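Local coordinates for protein metallo-beta-lactamase 1 (Acinetobacter baumannii, PDB 5MMD) that probably hydrolyses the beta-lactam ring of antibiotics with the help of zinc ions, as a class B metallo-beta-lactamase that confers antibiotic resistance, at residues A[101-106]-A[141-146]; A[35-40]-A[152-157]. All coordinates share one frame; numbering follows the deposited sequence.

Contact 1 of 2, residues A[101-106]-A[141-146]; sequences ALTNEI and TIDNLV
Leu-102, one of three side chains that the helix 101-106 sets against the loop 141-146, meets Asp-143 and Ile-142 at the exposed border of the contact. Its CG lies 3.9 Å from CB of Asp-143, and its CD2 lies 4.2 Å from CG1 of Ile-142. One residue on, Thr-103 makes the polar link. A chi1 of -76° sets its OG1 anti to the carbonyl carbon and presents it to the loop, where it donates a 2.6 Å hydrogen bond to OD2 of Asp-143, met on the anti side and 20° out of the carboxylate plane. The other carboxylate oxygen, OD1, accepts a bond of 2.7 Å from OG1 of Thr-141 within the loop, on the syn side but tilted 30° out of that plane. Two hydroxyls thus hold the buried carboxylate, limiting its rotation, and a weak bond from Ser-79 N to OD2 adds to them. Ile-106, a turn further along the helix, brings CD1 to 3.8 Å from CG of Asp-143 and 4.0 Å from CG2 of Ile-142. Asp-143 also touches His-78, a zinc ligand, and so belongs to the second shell of the metal site. The helix follows strand 97-100 directly, while the loop joins strands 131-134 and 146-149, so the contact bridges the two sheets.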
ATOM      1  N   ALA A 101      -3.711   0.803 -14.251  1.00 19.54           N
ATOM      2  CA  ALA A 101      -4.569   1.585 -15.168  1.00 20.93           C
ATOM      3  C   ALA A 101      -5.933   1.881 -14.492  1.00 20.28           C
ATOM      4  O   ALA A 101      -6.454   2.961 -14.627  1.00 20.65           O
ATOM      5  CB  ALA A 101      -4.773   0.872 -16.435  1.00 22.76           C
ATOM      6  N   LEU A 102      -6.457   0.911 -13.746  1.00 20.16           N
ATOM      7  CA  LEU A 102      -7.752   1.037 -13.078  1.00 19.87           C
ATOM      8  C   LEU A 102      -7.682   2.112 -11.976  1.00 18.01           C
ATOM      9  O   LEU A 102      -8.544   2.998 -11.852  1.00 18.08           O
ATOM     10  CB  LEU A 102      -8.174  -0.301 -12.473  1.00 19.31           C
ATOM     11  CG  LEU A 102      -9.448  -0.254 -11.631  1.00 18.60           C
ATOM     12  CD1 LEU A 102     -10.595   0.436 -12.425  1.00 21.32           C
ATOM     13  CD2 LEU A 102      -9.840  -1.638 -11.220  1.00 18.74           C
ATOM     14  N   THR A 103      -6.634   2.036 -11.183  1.00 16.48           N
ATOM     15  CA  THR A 103      -6.432   3.055 -10.175  1.00 16.05           C
ATOM     16  C   THR A 103      -6.373   4.455 -10.828  1.00 16.78           C
ATOM     17  O   THR A 103      -7.018   5.381 -10.353  1.00 16.03           O
ATOM     18  CB  THR A 103      -5.175   2.786  -9.381  1.00 15.39           C
ATOM     19  OG1 THR A 103      -5.444   1.718  -8.473  1.00 15.75           O
ATOM     20  CG2 THR A 103      -4.744   4.027  -8.605  1.00 15.17           C
ATOM     21  N   ASN A 104      -5.623   4.588 -11.930  1.00 17.55           N
ATOM     22  CA  ASN A 104      -5.529   5.876 -12.622  1.00 18.26           C
ATOM     23  C   ASN A 104      -6.892   6.329 -13.165  1.00 20.39           C
ATOM     24  O   ASN A 104      -7.186   7.512 -13.201  1.00 20.00           O
ATOM     25  CB  ASN A 104      -4.485   5.826 -13.763  1.00 19.48           C
ATOM     26  CG  ASN A 104      -3.161   6.469 -13.357  1.00 19.33           C
ATOM     27  OD1 ASN A 104      -2.989   6.884 -12.205  1.00 17.68           O
ATOM     28  ND2 ASN A 104      -2.217   6.556 -14.304  1.00 20.60           N
ATOM     29  N   GLU A 105      -7.736   5.389 -13.562  1.00 20.87           N
ATOM     30  CA  GLU A 105      -9.028   5.785 -14.113  1.00 22.04           C
ATOM     31  C   GLU A 105      -9.911   6.350 -13.017  1.00 21.29           C
ATOM     32  O   GLU A 105     -10.660   7.307 -13.256  1.00 21.77           O
ATOM     33  CB  GLU A 105      -9.713   4.616 -14.790  1.00 23.99           C
ATOM     34  CG  GLU A 105      -9.148   4.299 -16.163  1.00 26.85           C
ATOM     35  CD  GLU A 105      -9.366   5.419 -17.213  1.00 30.71           C
ATOM     36  OE1 GLU A 105     -10.432   6.093 -17.228  1.00 31.03           O
ATOM     37  OE2 GLU A 105      -8.450   5.629 -18.049  1.00 32.01           O
ATOM     38  N   ILE A 106      -9.793   5.772 -11.816  1.00 19.94           N
ATOM     39  CA  ILE A 106     -10.537   6.241 -10.657  1.00 19.60           C
ATOM     40  C   ILE A 106     -10.069   7.638 -10.285  1.00 19.04           C
ATOM     41  O   ILE A 106     -10.888   8.557 -10.162  1.00 20.29           O
ATOM     42  CB  ILE A 106     -10.396   5.266  -9.480  1.00 18.06           C
ATOM     43  CG1 ILE A 106     -11.081   3.943  -9.847  1.00 19.28           C
ATOM     44  CG2 ILE A 106     -10.996   5.865  -8.200  1.00 17.58           C
ATOM     45  CD1 ILE A 106     -10.749   2.793  -8.910  1.00 18.00           C
ATOM     46  N   THR A 141     -11.164  -2.135  -1.860  1.00 13.64           N
ATOM     47  CA  THR A 141     -11.625  -1.396  -3.027  1.00 14.39           C
ATOM     48  C   THR A 141     -11.515  -2.300  -4.252  1.00 15.14           C
ATOM     49  O   THR A 141     -10.871  -3.367  -4.226  1.00 16.10           O
ATOM     50  CB  THR A 141     -10.823  -0.085  -3.274  1.00 13.44           C
ATOM     51  OG1 THR A 141      -9.416  -0.368  -3.411  1.00 11.89           O
ATOM     52  CG2 THR A 141     -11.054   0.912  -2.133  1.00 13.80           C
ATOM     53  N   ILE A 142     -12.107  -1.858  -5.352  1.00 15.94           N
ATOM     54  CA  ILE A 142     -12.075  -2.622  -6.565  1.00 16.23           C
ATOM     55  C   ILE A 142     -10.637  -2.673  -7.114  1.00 16.10           C
ATOM     56  O   ILE A 142     -10.299  -3.607  -7.807  1.00 17.14           O
ATOM     57  CB  ILE A 142     -13.034  -2.025  -7.630  1.00 18.32           C
ATOM     58  CG1 ILE A 142     -13.112  -2.933  -8.865  1.00 20.32           C
ATOM     59  CG2 ILE A 142     -12.583  -0.642  -8.025  1.00 18.00           C
ATOM     60  CD1 ILE A 142     -13.630  -4.370  -8.602  1.00 20.64           C
ATOM     61  N   ASP A 143      -9.797  -1.678  -6.805  1.00 14.46           N
ATOM     62  CA  ASP A 143      -8.486  -1.595  -7.473  1.00 14.40           C
ATOM     63  C   ASP A 143      -7.314  -2.052  -6.607  1.00 13.89           C
ATOM     64  O   ASP A 143      -6.167  -2.024  -7.078  1.00 14.64           O
ATOM     65  CB  ASP A 143      -8.217  -0.167  -7.956  1.00 14.88           C
ATOM     66  CG  ASP A 143      -8.263   0.873  -6.821  1.00 13.62           C
ATOM     67  OD1 ASP A 143      -9.015   0.662  -5.861  1.00 12.94           O
ATOM     68  OD2 ASP A 143      -7.559   1.912  -6.896  1.00 12.94           O
ATOM     69  N   ASN A 144      -7.579  -2.490  -5.371  1.00 13.49           N
ATOM     70  CA  ASN A 144      -6.472  -2.648  -4.415  1.00 12.69           C
ATOM     71  C   ASN A 144      -5.463  -3.686  -4.924  1.00 11.92           C
ATOM     72  O   ASN A 144      -5.822  -4.748  -5.443  1.00 11.15           O
ATOM     73  CB  ASN A 144      -6.915  -2.981  -2.970  1.00 12.04           C
ATOM     74  CG  ASN A 144      -7.979  -4.076  -2.844  1.00 12.79           C
ATOM     75  OD1 ASN A 144      -8.745  -4.044  -1.866  1.00 12.87           O
ATOM     76  ND2 ASN A 144      -8.004  -5.051  -3.735  1.00 13.13           N
ATOM     77  N   LEU A 145      -4.195  -3.301  -4.802  1.00 11.25           N
ATOM     78  CA  LEU A 145      -3.042  -4.133  -5.158  1.00 11.70           C
ATOM     79  C   LEU A 145      -2.215  -4.511  -3.925  1.00 11.01           C
ATOM     80  O   LEU A 145      -2.201  -3.781  -2.936  1.00 10.20           O
ATOM     81  CB  LEU A 145      -2.101  -3.391  -6.115  1.00 12.16           C
ATOM     82  CG  LEU A 145      -2.642  -2.768  -7.385  1.00 12.37           C
ATOM     83  CD1 LEU A 145      -1.562  -1.962  -8.158  1.00 13.68           C
ATOM     84  CD2 LEU A 145      -3.204  -3.876  -8.257  1.00 14.22           C
ATOM     85  N   VAL A 146      -1.498  -5.631  -4.035  1.00 11.66           N
ATOM     86  CA  VAL A 146      -0.446  -6.000  -3.078  1.00 10.61           C
ATOM     87  C   VAL A 146       0.902  -6.062  -3.742  1.00 11.39           C
ATOM     88  O   VAL A 146       0.999  -6.205  -4.961  1.00 12.07           O
ATOM     89  CB  VAL A 146      -0.708  -7.344  -2.390  1.00 11.06           C
ATOM     90  CG1 VAL A 146      -2.099  -7.346  -1.722  1.00 10.98           C
ATOM     91  CG2 VAL A 146      -0.568  -8.499  -3.343  1.00 13.02           C
TER

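Contact 2 of 2, residues A[35-40]-A[152-157]; sequences NGLVVI and SKILYG
The interior of the metallo-beta-lactamase sandwich, just beneath the zinc site, is where Tyr-156 of strand 154-157 packs against strand 35-40. Its CG stands anti to the backbone N (chi1 177°), which carries the ring across to the facing strand, where OH comes to 3.1 Å from the backbone O of Asn-35. That oxygen sits at the ring edge, near its plane. The two oxygens are merely close to each other here; the hydroxyl is hydrogen-bonded to OD2 of Asp-49, and the carbonyl to NZ of Lys-83. Next along the strand, Gly-36 brings its CA to 4.1 Å from CE1 of the tyrosine, approaching the ring obliquely.

The two strands belong to different sheets of the alpha-beta/beta-alpha fold: 32-41 to the seven-stranded one and 154-158 to the five-stranded one. Their short axes pass 8.7 Å apart with N-to-C directions 141° from each other, and side chains rather than backbone bonds join them.

Leu-37 makes the apolar side-chain contacts from the side of strand 35-40. It and Tyr-156 run past each other in opposite directions, so that the leucine tip reaches the root of the tyrosine: CD1 is 3.9 Å from CB of Tyr-156, while CG is 4.1 Å from the ring atom CD1 of Tyr-156. The same leucine methyl CD1 lies 4.4 Å from CG2 of Ile-154, which extends the apolar packing away from the hydroxyl. At the other end, the side-chain amide of Asn-35 is hydrogen-bonded to Lys-21 NZ through OD1 and to the carbonyls of Pro-199 and Gly-202 through ND2.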
ATOM      1  N   ASN A  35       0.270   3.297   6.624  1.00  8.96           N
ATOM      2  CA  ASN A  35       1.583   2.690   6.381  1.00  9.38           C
ATOM      3  C   ASN A  35       1.972   2.703   4.906  1.00 10.14           C
ATOM      4  O   ASN A  35       1.118   2.616   4.038  1.00  7.99           O
ATOM      5  CB  ASN A  35       1.625   1.230   6.826  1.00 10.62           C
ATOM      6  CG  ASN A  35       1.341   1.052   8.302  1.00 10.88           C
ATOM      7  OD1 ASN A  35       1.680   1.889   9.127  1.00 11.93           O
ATOM      8  ND2 ASN A  35       0.698  -0.056   8.635  1.00 12.40           N
ATOM      9  N   GLY A  36       3.265   2.761   4.651  1.00 10.21           N
ATOM     10  CA  GLY A  36       3.791   2.417   3.330  1.00  9.24           C
ATOM     11  C   GLY A  36       5.194   1.860   3.549  1.00  8.60           C
ATOM     12  O   GLY A  36       5.600   1.718   4.707  1.00  9.70           O
ATOM     13  N   LEU A  37       5.910   1.510   2.479  1.00  9.94           N
ATOM     14  CA  LEU A  37       7.295   1.056   2.636  1.00 11.16           C
ATOM     15  C   LEU A  37       8.257   1.875   1.805  1.00 11.43           C
ATOM     16  O   LEU A  37       7.903   2.482   0.801  1.00 11.54           O
ATOM     17  CB  LEU A  37       7.452  -0.423   2.262  1.00 11.61           C
ATOM     18  CG  LEU A  37       6.646  -1.485   3.032  1.00 10.79           C
ATOM     19  CD1 LEU A  37       6.812  -2.883   2.456  1.00 12.55           C
ATOM     20  CD2 LEU A  37       7.026  -1.511   4.521  1.00 12.26           C
ATOM     21  N   VAL A  38       9.513   1.834   2.217  1.00 12.29           N
ATOM     22  CA  VAL A  38      10.597   2.200   1.342  1.00 13.43           C
ATOM     23  C   VAL A  38      11.452   0.926   1.227  1.00 13.46           C
ATOM     24  O   VAL A  38      11.900   0.343   2.232  1.00 13.79           O
ATOM     25  CB  VAL A  38      11.428   3.402   1.871  1.00 13.96           C
ATOM     26  CG1 VAL A  38      12.526   3.781   0.873  1.00 14.71           C
ATOM     27  CG2 VAL A  38      10.556   4.568   2.172  1.00 13.60           C
ATOM     28  N   VAL A  39      11.666   0.490  -0.008  1.00 13.64           N
ATOM     29  CA  VAL A  39      12.435  -0.713  -0.278  1.00 14.81           C
ATOM     30  C   VAL A  39      13.707  -0.389  -1.072  1.00 15.56           C
ATOM     31  O   VAL A  39      13.673   0.304  -2.088  1.00 15.78           O
ATOM     32  CB  VAL A  39      11.596  -1.714  -1.052  1.00 14.99           C
ATOM     33  CG1 VAL A  39      12.389  -2.963  -1.343  1.00 17.18           C
ATOM     34  CG2 VAL A  39      10.302  -2.012  -0.321  1.00 13.25           C
ATOM     35  N   ILE A  40      14.819  -0.924  -0.604  1.00 16.49           N
ATOM     36  CA  ILE A  40      16.114  -0.686  -1.209  1.00 16.71           C
ATOM     37  C   ILE A  40      16.686  -1.903  -1.900  1.00 17.92           C
ATOM     38  O   ILE A  40      16.713  -2.995  -1.335  1.00 18.44           O
ATOM     39  CB  ILE A  40      17.141  -0.258  -0.170  1.00 17.04           C
ATOM     40  CG1 ILE A  40      16.563   0.745   0.803  1.00 15.70           C
ATOM     41  CG2 ILE A  40      18.444   0.243  -0.862  1.00 18.17           C
ATOM     42  CD1 ILE A  40      16.134   1.990   0.216  1.00 15.81           C
ATOM     43  N   SER A 152      13.006 -10.988   0.384  1.00 22.16           N
ATOM     44  CA  SER A 152      12.845 -11.055   1.834  1.00 21.28           C
ATOM     45  C   SER A 152      11.502 -11.665   2.263  1.00 19.94           C
ATOM     46  O   SER A 152      11.212 -11.727   3.453  1.00 20.77           O
ATOM     47  CB  SER A 152      13.022  -9.663   2.458  1.00 20.57           C
ATOM     48  OG  SER A 152      12.330  -8.694   1.687  1.00 20.19           O
ATOM     49  N   LYS A 153      10.716 -12.150   1.306  1.00 19.39           N
ATOM     50  CA  LYS A 153       9.393 -12.742   1.565  1.00 18.88           C
ATOM     51  C   LYS A 153       8.496 -11.824   2.436  1.00 17.90           C
ATOM     52  O   LYS A 153       7.792 -12.272   3.351  1.00 17.38           O
ATOM     53  CB  LYS A 153       9.566 -14.139   2.182  1.00 20.66           C
ATOM     54  CG  LYS A 153      10.239 -15.123   1.224  1.00 22.84           C
ATOM     55  CD  LYS A 153       9.935 -16.581   1.559  0.76 24.12           C
ATOM     56  CE  LYS A 153      10.712 -17.555   0.667  1.00 27.28           C
ATOM     57  NZ  LYS A 153      10.568 -17.267  -0.776  0.39 25.73           N
ATOM     58  N   ILE A 154       8.521 -10.530   2.095  1.00 16.09           N
ATOM     59  CA  ILE A 154       7.693  -9.509   2.730  1.00 15.21           C
ATOM     60  C   ILE A 154       6.538  -9.184   1.787  1.00 14.59           C
ATOM     61  O   ILE A 154       6.747  -8.909   0.590  1.00 13.69           O
ATOM     62  CB  ILE A 154       8.523  -8.232   3.068  1.00 15.46           C
ATOM     63  CG1 ILE A 154       9.560  -8.587   4.153  1.00 16.84           C
ATOM     64  CG2 ILE A 154       7.601  -7.072   3.491  1.00 14.79           C
ATOM     65  CD1 ILE A 154      10.661  -7.545   4.427  1.00 17.62           C
ATOM     66  N   LEU A 155       5.323  -9.287   2.292  1.00 13.90           N
ATOM     67  CA  LEU A 155       4.156  -8.892   1.526  1.00 13.92           C
ATOM     68  C   LEU A 155       3.562  -7.585   2.062  1.00 12.52           C
ATOM     69  O   LEU A 155       3.168  -7.504   3.223  1.00 12.20           O
ATOM     70  CB  LEU A 155       3.098  -9.989   1.534  1.00 13.92           C
ATOM     71  CG  LEU A 155       1.877  -9.635   0.652  1.00 14.22           C
ATOM     72  CD1 LEU A 155       2.230  -9.577  -0.862  1.00 13.85           C
ATOM     73  CD2 LEU A 155       0.758 -10.647   0.885  1.00 15.29           C
ATOM     74  N   TYR A 156       3.546  -6.553   1.219  1.00 12.34           N
ATOM     75  CA  TYR A 156       2.818  -5.344   1.540  1.00 12.08           C
ATOM     76  C   TYR A 156       1.367  -5.517   1.080  1.00 11.68           C
ATOM     77  O   TYR A 156       1.083  -5.545  -0.113  1.00 12.36           O
ATOM     78  CB  TYR A 156       3.427  -4.110   0.900  1.00 11.39           C
ATOM     79  CG  TYR A 156       2.593  -2.877   1.194  1.00 11.02           C
ATOM     80  CD1 TYR A 156       2.626  -2.260   2.448  1.00 10.95           C
ATOM     81  CD2 TYR A 156       1.734  -2.358   0.231  1.00 10.89           C
ATOM     82  CE1 TYR A 156       1.856  -1.130   2.727  1.00 10.86           C
ATOM     83  CE2 TYR A 156       0.939  -1.250   0.498  1.00 10.50           C
ATOM     84  CZ  TYR A 156       1.013  -0.624   1.740  1.00 11.46           C
ATOM     85  OH  TYR A 156       0.218   0.472   1.969  1.00 13.16           O
ATOM     86  N   GLY A 157       0.470  -5.653   2.039  1.00 10.93           N
ATOM     87  CA  GLY A 157      -0.925  -5.923   1.754  1.00 11.09           C
ATOM     88  C   GLY A 157      -1.719  -4.679   1.433  1.00 11.20           C
ATOM     89  O   GLY A 157      -2.769  -4.760   0.797  1.00 12.63           O
TER

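Both contacts join the two halves of the sandwich, yet they differ in chemistry and in how far they reach the surface. Contact 2 is core throughout, strand facing strand, and mostly apolar with one tyrosine hydroxyl at its end. Contact 1 is largely buried too, but reaches the surface at one edge, at Leu-102; it sets a helix against a loop and centres on a carboxylate bonded to hydroxyls. The centres of contact 1 and contact 2 lie about 19 Å apart, on opposite sides of the middle of the chain. Strands 146-149 and 154-158, antiparallel neighbours in one sheet, connect them: Val-146 CB packs 3.4 Å from Tyr-156 O. Each contact also borders the metal centre, contact 1 beside His-78 and contact 2 near Cys-159.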